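Local coordinates for pirin-like protein YhaK (Escherichia coli, PDB 2VEC), which lacks quercetin 2,3-dioxygenase activity and represents a new subclass of redox-sensitive enterobacterial bicupins within the pirin family, at residues Q32-A36 against A243-L247; Q207-F213 against P246-L250; L158-K162 against H186-D190. All coordinates share one frame; numbering follows the deposited sequence.

YhaK illustrates how a bicupin, two beta-sandwich modules in one chain, is held together by a terminal arm, a linking segment and a strand pair. Segment 32-36, near the start of the modelled chain, meets 243-247; contact 1 thus closes a loop of 206 intervening residues that spans both cupins. Nested within it, contact 3 sets the connection 158-162, between strands 153-157 and 163-168, against strand 183-189 of the second cupin. Contact 2 (207-213 with 246-250) follows contact 3 in series, opening inside that loop and ending on the same stretch as contact 1, with Pro246 and Leu247 shared. Strand 247-254 joins them all: it pairs with 203-208 on one side and with 183-189 on the other.

Contact 1: residues Q32-A36 against A243-L247; sequences QCGQA and ADSPL
Gln35 and Gly34, in the N-terminal arm of this bicupin, dock on Asp244 and Ser245 in the loop between strands 238-243 and 247-254 of the second cupin. The example shows how two hydrogen bonds can fasten a loop that has no regular structure. A bend at chi2 (-35°) turns the carboxamide of Gln35 toward the opposing loop. NE2 then donates to Asp244 O at 2.9 Å, on a lone pair in the carbonyl plane and practically within the plane of the amide itself, although the bond is kinked to 137° at the hydrogen. Ser245 supplies the other bond: its OG gives its proton to Gly34 O at 3.2 Å, approaching from well above the carbonyl plane. The same hydroxyl oxygen accepts from Lys212 N, so it is used as donor and acceptor at once. The carboxylate of Asp244 turns elsewhere, OD2 meeting His214 ND1. The arm has a covalent tie as well, the disulfide from Cys33 to Cys227, and the peptide leading into Gly34 is cis. Pro246 crosses the Gln35 side chain at about a right angle, with its CD 3.3 Å from Gln35 OE1 and 3.4 Å from Gln35 O.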
loop_
_atom_site.group_PDB
_atom_site.type_symbol
_atom_site.label_atom_id
_atom_site.label_comp_id
_atom_site.label_asym_id
_atom_site.label_seq_id
_atom_site.Cartn_x
_atom_site.Cartn_y
_atom_site.Cartn_z
ATOM N N GLN A 32 -8.218 -12.039 15.453
ATOM C CA GLN A 32 -9.558 -12.623 15.565
ATOM C C GLN A 32 -10.656 -12.316 14.534
ATOM O O GLN A 32 -11.389 -13.253 14.166
ATOM C CB GLN A 32 -10.084 -12.622 17.007
ATOM C CG GLN A 32 -10.333 -14.050 17.500
ATOM C CD GLN A 32 -9.704 -14.346 18.857
ATOM O OE1 GLN A 32 -8.495 -14.170 19.048
ATOM N NE2 GLN A 32 -10.525 -14.811 19.804
ATOM N N CYS A 33 -10.777 -11.066 14.060
ATOM C CA CYS A 33 -11.770 -10.708 13.007
ATOM C C CYS A 33 -13.212 -11.030 13.512
ATOM O O CYS A 33 -13.364 -11.657 14.563
ATOM C CB CYS A 33 -11.416 -11.422 11.676
ATOM S SG CYS A 33 -12.007 -10.682 10.083
ATOM N N GLY A 34 -14.275 -10.604 12.828
ATOM C CA GLY A 34 -14.219 -9.794 11.628
ATOM C C GLY A 34 -14.762 -8.397 11.801
ATOM O O GLY A 34 -14.212 -7.431 11.195
ATOM N N GLN A 35 -15.825 -8.310 12.621
ATOM C CA GLN A 35 -16.599 -7.076 12.848
ATOM C C GLN A 35 -15.776 -5.955 13.451
ATOM O O GLN A 35 -15.728 -4.855 12.887
ATOM C CB GLN A 35 -17.865 -7.325 13.674
ATOM C CG GLN A 35 -19.143 -7.581 12.837
ATOM C CD GLN A 35 -19.178 -6.752 11.533
ATOM O OE1 GLN A 35 -19.267 -5.509 11.591
ATOM N NE2 GLN A 35 -19.116 -7.456 10.352
ATOM N N ALA A 36 -15.120 -6.239 14.576
ATOM C CA ALA A 36 -14.212 -5.276 15.204
ATOM C C ALA A 36 -12.783 -5.371 14.654
ATOM O O ALA A 36 -12.112 -4.347 14.512
ATOM C CB ALA A 36 -14.209 -5.450 16.695
ATOM N N ALA A 243 -18.162 -3.880 1.544
ATOM C CA ALA A 243 -17.695 -4.138 2.901
ATOM C C ALA A 243 -18.601 -5.105 3.644
ATOM O O ALA A 243 -19.816 -4.973 3.609
ATOM C CB ALA A 243 -17.529 -2.832 3.691
ATOM N N ASP A 244 -17.980 -6.088 4.299
ATOM C CA ASP A 244 -18.701 -7.025 5.130
ATOM C C ASP A 244 -18.530 -6.755 6.600
ATOM O O ASP A 244 -19.120 -7.454 7.428
ATOM C CB ASP A 244 -18.250 -8.434 4.817
ATOM C CG ASP A 244 -18.634 -8.842 3.440
ATOM O OD1 ASP A 244 -19.823 -8.692 3.106
ATOM O OD2 ASP A 244 -17.740 -9.256 2.685
ATOM N N SER A 245 -17.727 -5.734 6.909
ATOM C CA SER A 245 -17.627 -5.131 8.237
ATOM C C SER A 245 -17.026 -3.746 8.003
ATOM O O SER A 245 -16.693 -3.424 6.857
ATOM C CB SER A 245 -16.704 -5.947 9.138
ATOM O OG SER A 245 -15.375 -6.013 8.617
ATOM N N PRO A 246 -16.850 -2.927 9.062
ATOM C CA PRO A 246 -16.106 -1.673 8.822
ATOM C C PRO A 246 -14.750 -1.986 8.198
ATOM O O PRO A 246 -14.087 -2.915 8.642
ATOM C CB PRO A 246 -15.955 -1.082 10.225
ATOM C CG PRO A 246 -17.151 -1.639 11.000
ATOM C CD PRO A 246 -17.318 -3.050 10.463
ATOM N N LEU A 247 -14.354 -1.254 7.156
ATOM C CA LEU A 247 -13.277 -1.715 6.293
ATOM C C LEU A 247 -12.251 -0.612 6.012
ATOM O O LEU A 247 -12.628 0.540 5.810
ATOM C CB LEU A 247 -13.888 -2.154 4.963
ATOM C CG LEU A 247 -12.941 -2.565 3.842
ATOM C CD1 LEU A 247 -12.347 -3.929 4.169
ATOM C CD2 LEU A 247 -13.672 -2.544 2.498
#

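Contact 2: residues Q207-F213 against P246-L250; sequences QSIHGKF and PLRAL
Arg248 O is gripped by two consecutive amides, Ile209 N at 2.8 Å and His210 N at 3.0 Å, both reaching it from the same face of its carbonyl plane. This is a classic beta bulge in an antiparallel pair: Ile209 and His210 together face Arg248, and the register slips by one residue. Before the bulge, Gln207 and Leu250 form a hydrogen-bonded pair; after it, Arg248 N returns a bond to His210 O at 2.8 Å. Across the bulge, Ser208 OG donates to Gly211 O at 2.6 Å, in the carbonyl plane, and also accepts from Gly228 N, tying together the two sides of the corner at Ile209. His210 was modelled in two conformers, so its ring placement is less certain; in the one described here the imidazole swings back over the partner strand (chi1 74°), with Arg248 N over the centre of one face and His210 NE2 3.4 Å from Arg248 CG. On the other side of the strand, Phe213 lies roughly perpendicular to Leu247, with Phe213 CD1 3.4 Å from Leu247 CD1. Ala249 CB sits over one face of the phenyl ring, toward its rim. Strand 247-254 lies between 203-208 and 183-189, while Ile209 and Leu250 pack on Met138 of strand 135-143 in the first cupin.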
loop_
_atom_site.group_PDB
_atom_site.type_symbol
_atom_site.label_atom_id
_atom_site.label_comp_id
_atom_site.label_asym_id
_atom_site.label_seq_id
_atom_site.Cartn_x
_atom_site.Cartn_y
_atom_site.Cartn_z
ATOM N N GLN A 207 -6.186 -5.666 -0.864
ATOM C CA GLN A 207 -5.600 -5.926 0.448
ATOM C C GLN A 207 -6.541 -5.450 1.533
ATOM O O GLN A 207 -6.985 -4.305 1.505
ATOM C CB GLN A 207 -4.207 -5.255 0.596
ATOM C CG GLN A 207 -3.576 -5.480 1.995
ATOM C CD GLN A 207 -3.290 -6.967 2.234
ATOM O OE1 GLN A 207 -2.818 -7.650 1.323
ATOM N NE2 GLN A 207 -3.574 -7.465 3.425
ATOM N N SER A 208 -6.846 -6.322 2.491
ATOM C CA SER A 208 -7.546 -5.890 3.680
ATOM C C SER A 208 -6.516 -5.255 4.632
ATOM O O SER A 208 -5.530 -5.942 5.034
ATOM C CB SER A 208 -8.228 -7.097 4.340
ATOM O OG SER A 208 -8.515 -6.798 5.725
ATOM N N ILE A 209 -6.720 -3.978 4.981
ATOM C CA ILE A 209 -5.924 -3.372 6.053
ATOM C C ILE A 209 -6.596 -3.724 7.384
ATOM O O ILE A 209 -5.942 -4.222 8.332
ATOM C CB ILE A 209 -5.787 -1.850 5.886
ATOM C CG1 ILE A 209 -4.966 -1.510 4.606
ATOM C CG2 ILE A 209 -5.088 -1.220 7.128
ATOM C CD1 ILE A 209 -5.114 0.025 4.221
ATOM N N HIS A 210 -7.902 -3.447 7.438
ATOM C CA HIS A 210 -8.720 -4.017 8.495
ATOM C C HIS A 210 -10.149 -4.200 8.042
ATOM O O HIS A 210 -10.673 -3.515 7.177
ATOM C CB HIS A 210 -8.610 -3.282 9.826
ATOM C CG HIS A 210 -9.323 -1.969 9.868
ATOM N ND1 HIS A 210 -10.681 -1.864 10.076
ATOM C CD2 HIS A 210 -8.859 -0.706 9.762
ATOM C CE1 HIS A 210 -11.026 -0.589 10.090
ATOM N NE2 HIS A 210 -9.938 0.135 9.914
ATOM N N GLY A 211 -10.706 -5.301 8.531
ATOM C CA GLY A 211 -12.053 -5.742 8.134
ATOM C C GLY A 211 -12.102 -6.679 6.937
ATOM O O GLY A 211 -11.091 -7.000 6.302
ATOM N N LYS A 212 -13.305 -7.154 6.650
ATOM C CA LYS A 212 -13.504 -8.165 5.623
ATOM C C LYS A 212 -14.385 -7.573 4.524
ATOM O O LYS A 212 -15.152 -6.639 4.769
ATOM C CB LYS A 212 -14.129 -9.416 6.231
ATOM C CG LYS A 212 -15.369 -9.163 7.005
ATOM C CD LYS A 212 -15.882 -10.463 7.681
ATOM C CE LYS A 212 -16.836 -10.134 8.818
ATOM N NZ LYS A 212 -17.693 -11.340 9.122
ATOM N N PHE A 213 -14.248 -8.092 3.306
ATOM C CA PHE A 213 -14.957 -7.526 2.168
ATOM C C PHE A 213 -14.951 -8.517 1.033
ATOM O O PHE A 213 -14.221 -9.508 1.076
ATOM C CB PHE A 213 -14.362 -6.173 1.733
ATOM C CG PHE A 213 -12.961 -6.212 1.145
ATOM C CD1 PHE A 213 -11.840 -6.495 1.940
ATOM C CD2 PHE A 213 -12.744 -5.870 -0.198
ATOM C CE1 PHE A 213 -10.504 -6.462 1.387
ATOM C CE2 PHE A 213 -11.434 -5.849 -0.754
ATOM C CZ PHE A 213 -10.306 -6.130 0.051
ATOM N N PRO A 246 -16.850 -2.927 9.062
ATOM C CA PRO A 246 -16.106 -1.673 8.822
ATOM C C PRO A 246 -14.750 -1.986 8.198
ATOM O O PRO A 246 -14.087 -2.915 8.642
ATOM C CB PRO A 246 -15.955 -1.082 10.225
ATOM C CG PRO A 246 -17.151 -1.639 11.000
ATOM C CD PRO A 246 -17.318 -3.050 10.463
ATOM N N LEU A 247 -14.354 -1.254 7.156
ATOM C CA LEU A 247 -13.277 -1.715 6.293
ATOM C C LEU A 247 -12.251 -0.612 6.012
ATOM O O LEU A 247 -12.628 0.540 5.810
ATOM C CB LEU A 247 -13.888 -2.154 4.963
ATOM C CG LEU A 247 -12.941 -2.565 3.842
ATOM C CD1 LEU A 247 -12.347 -3.929 4.169
ATOM C CD2 LEU A 247 -13.672 -2.544 2.498
ATOM N N ARG A 248 -10.963 -0.966 6.009
ATOM C CA ARG A 248 -9.968 -0.156 5.318
ATOM C C ARG A 248 -9.262 -1.139 4.402
ATOM O O ARG A 248 -8.903 -2.253 4.843
ATOM C CB ARG A 248 -8.982 0.492 6.263
ATOM C CG ARG A 248 -9.538 1.738 6.964
ATOM C CD ARG A 248 -8.436 2.402 7.765
ATOM N NE ARG A 248 -7.317 2.896 6.960
ATOM C CZ ARG A 248 -6.309 3.575 7.501
ATOM N NH1 ARG A 248 -6.343 3.820 8.827
ATOM N NH2 ARG A 248 -5.307 4.000 6.746
ATOM N N ALA A 249 -9.074 -0.750 3.140
ATOM C CA ALA A 249 -8.469 -1.641 2.175
ATOM C C ALA A 249 -7.660 -0.865 1.144
ATOM O O ALA A 249 -7.798 0.368 1.024
ATOM C CB ALA A 249 -9.577 -2.449 1.453
ATOM N N LEU A 250 -6.904 -1.596 0.344
ATOM C CA LEU A 250 -6.227 -1.004 -0.802
ATOM C C LEU A 250 -6.669 -1.768 -2.034
ATOM O O LEU A 250 -6.928 -2.986 -1.957
ATOM C CB LEU A 250 -4.709 -1.219 -0.692
ATOM C CG LEU A 250 -3.975 -0.539 0.464
ATOM C CD1 LEU A 250 -2.466 -0.884 0.440
ATOM C CD2 LEU A 250 -4.181 0.988 0.491
#

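Contact 3: residues L158-K162 against H186-D190; sequences LNMGK and HIVLD
The imidazole of His186 receives Leu158 over one face and Met160 at its edge, a small instance of how the connection between the two cupins of a bicupin settles on the second one. Leu158 runs across the histidine side chain, its CD1 lying 24° off the ring normal and 4.2 Å from the centroid in a CH-pi contact. Met160 runs obliquely to the same ring; a turn at chi2 (-59°) brings Met160 SD close to the ring plane, 3.6 Å from His186 CE1. That edge also holds a water, which links His186 ND1 to Met160 N, while His186 NE2 is hydrogen-bonded to Arg248 NE, so both ring nitrogens have partners. Together these polar and apolar neighbours probably restrict the ring's rotation. Farther along, the Lys162 side chain lies crosswise to that of Leu189, with Lys162 CE 3.5 Å from Leu189 CD2; Lys162 NZ hydrogen-bonds Ser194 O on strand 194-198. An Asx turn, Gly161 N to Asn159 OD1, shapes the loop, and Val188 packs its CB against the carbonyl oxygens of Met160 and Gly161. Two further waters bridge Met160 O to Val188 O and Gly161 O to His186 O. A single direct backbone hydrogen bond joins the segments: Val188 N reaches Lys162 O at 3.0 Å, from 47° above the carbonyl plane.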
loop_
_atom_site.group_PDB
_atom_site.type_symbol
_atom_site.label_atom_id
_atom_site.label_comp_id
_atom_site.label_asym_id
_atom_site.label_seq_id
_atom_site.Cartn_x
_atom_site.Cartn_y
_atom_site.Cartn_z
ATOM N N LEU A 158 -4.060 11.171 3.860
ATOM C CA LEU A 158 -5.232 10.340 3.508
ATOM C C LEU A 158 -6.512 11.034 3.914
ATOM O O LEU A 158 -6.660 11.467 5.074
ATOM C CB LEU A 158 -5.165 8.958 4.176
ATOM C CG LEU A 158 -3.940 8.146 3.811
ATOM C CD1 LEU A 158 -3.925 6.877 4.696
ATOM C CD2 LEU A 158 -4.004 7.739 2.346
ATOM N N ASN A 159 -7.413 11.208 2.958
ATOM C CA ASN A 159 -8.664 11.894 3.272
ATOM C C ASN A 159 -9.691 11.001 3.964
ATOM O O ASN A 159 -10.618 11.538 4.570
ATOM C CB ASN A 159 -9.266 12.691 2.099
ATOM C CG ASN A 159 -9.808 11.816 0.959
ATOM O OD1 ASN A 159 -10.345 10.737 1.173
ATOM N ND2 ASN A 159 -9.716 12.336 -0.266
ATOM N N MET A 160 -9.510 9.671 3.872
ATOM C CA MET A 160 -10.369 8.705 4.628
ATOM C C MET A 160 -11.822 8.648 4.109
ATOM O O MET A 160 -12.735 8.191 4.811
ATOM C CB MET A 160 -10.347 9.017 6.140
ATOM C CG MET A 160 -8.941 9.034 6.761
ATOM S SD MET A 160 -8.096 7.438 6.552
ATOM C CE MET A 160 -6.592 7.691 7.463
ATOM N N GLY A 161 -12.032 9.090 2.867
ATOM C CA GLY A 161 -13.379 9.025 2.278
ATOM C C GLY A 161 -13.612 7.597 1.748
ATOM O O GLY A 161 -12.776 6.709 1.922
ATOM N N LYS A 162 -14.753 7.376 1.097
ATOM C CA LYS A 162 -15.057 6.026 0.570
ATOM C C LYS A 162 -13.927 5.481 -0.284
ATOM O O LYS A 162 -13.521 4.314 -0.109
ATOM C CB LYS A 162 -16.354 6.004 -0.223
ATOM C CG LYS A 162 -17.595 6.361 0.585
ATOM C CD LYS A 162 -18.891 6.100 -0.220
ATOM C CE LYS A 162 -18.926 4.655 -0.807
ATOM N NZ LYS A 162 -20.194 4.449 -1.585
ATOM N N HIS A 186 -7.044 3.870 -1.838
ATOM C CA HIS A 186 -7.289 3.617 -0.405
ATOM C C HIS A 186 -8.783 3.696 -0.189
ATOM O O HIS A 186 -9.411 4.666 -0.607
ATOM C CB HIS A 186 -6.561 4.656 0.445
ATOM C CG HIS A 186 -6.733 4.447 1.940
ATOM N ND1 HIS A 186 -7.191 5.438 2.777
ATOM C CD2 HIS A 186 -6.476 3.376 2.736
ATOM C CE1 HIS A 186 -7.262 4.982 4.019
ATOM N NE2 HIS A 186 -6.805 3.738 4.033
ATOM N N ILE A 187 -9.346 2.668 0.450
ATOM C CA ILE A 187 -10.800 2.490 0.597
ATOM C C ILE A 187 -11.210 2.475 2.058
ATOM O O ILE A 187 -10.615 1.775 2.843
ATOM C CB ILE A 187 -11.237 1.119 -0.066
ATOM C CG1 ILE A 187 -11.056 1.202 -1.572
ATOM C CG2 ILE A 187 -12.736 0.761 0.224
ATOM C CD1 ILE A 187 -9.846 0.426 -2.101
ATOM N N VAL A 188 -12.215 3.260 2.429
ATOM C CA VAL A 188 -12.704 3.264 3.815
ATOM C C VAL A 188 -14.210 3.196 3.707
ATOM O O VAL A 188 -14.834 4.156 3.231
ATOM C CB VAL A 188 -12.254 4.560 4.618
ATOM C CG1 VAL A 188 -12.706 4.475 6.097
ATOM C CG2 VAL A 188 -10.696 4.729 4.531
ATOM N N LEU A 189 -14.792 2.085 4.133
ATOM C CA LEU A 189 -16.249 1.849 3.974
ATOM C C LEU A 189 -16.847 1.337 5.268
ATOM O O LEU A 189 -16.162 0.594 5.996
ATOM C CB LEU A 189 -16.518 0.787 2.884
ATOM C CG LEU A 189 -16.107 1.133 1.438
ATOM C CD1 LEU A 189 -16.230 -0.051 0.469
ATOM C CD2 LEU A 189 -16.819 2.395 0.889
ATOM N N ASP A 190 -18.104 1.700 5.523
ATOM C CA ASP A 190 -18.925 1.093 6.579
ATOM C C ASP A 190 -19.471 -0.228 6.040
ATOM O O ASP A 190 -19.550 -0.431 4.818
ATOM C CB ASP A 190 -20.100 2.008 7.000
ATOM C CG ASP A 190 -19.640 3.335 7.630
ATOM O OD1 ASP A 190 -18.587 3.356 8.296
ATOM O OD2 ASP A 190 -20.349 4.363 7.492
HETATM O O HOH W 1 -8.220 7.981 1.984
HETATM O O HOH W 2 -14.888 6.820 4.692
HETATM O O HOH W 3 -10.311 6.761 1.119
#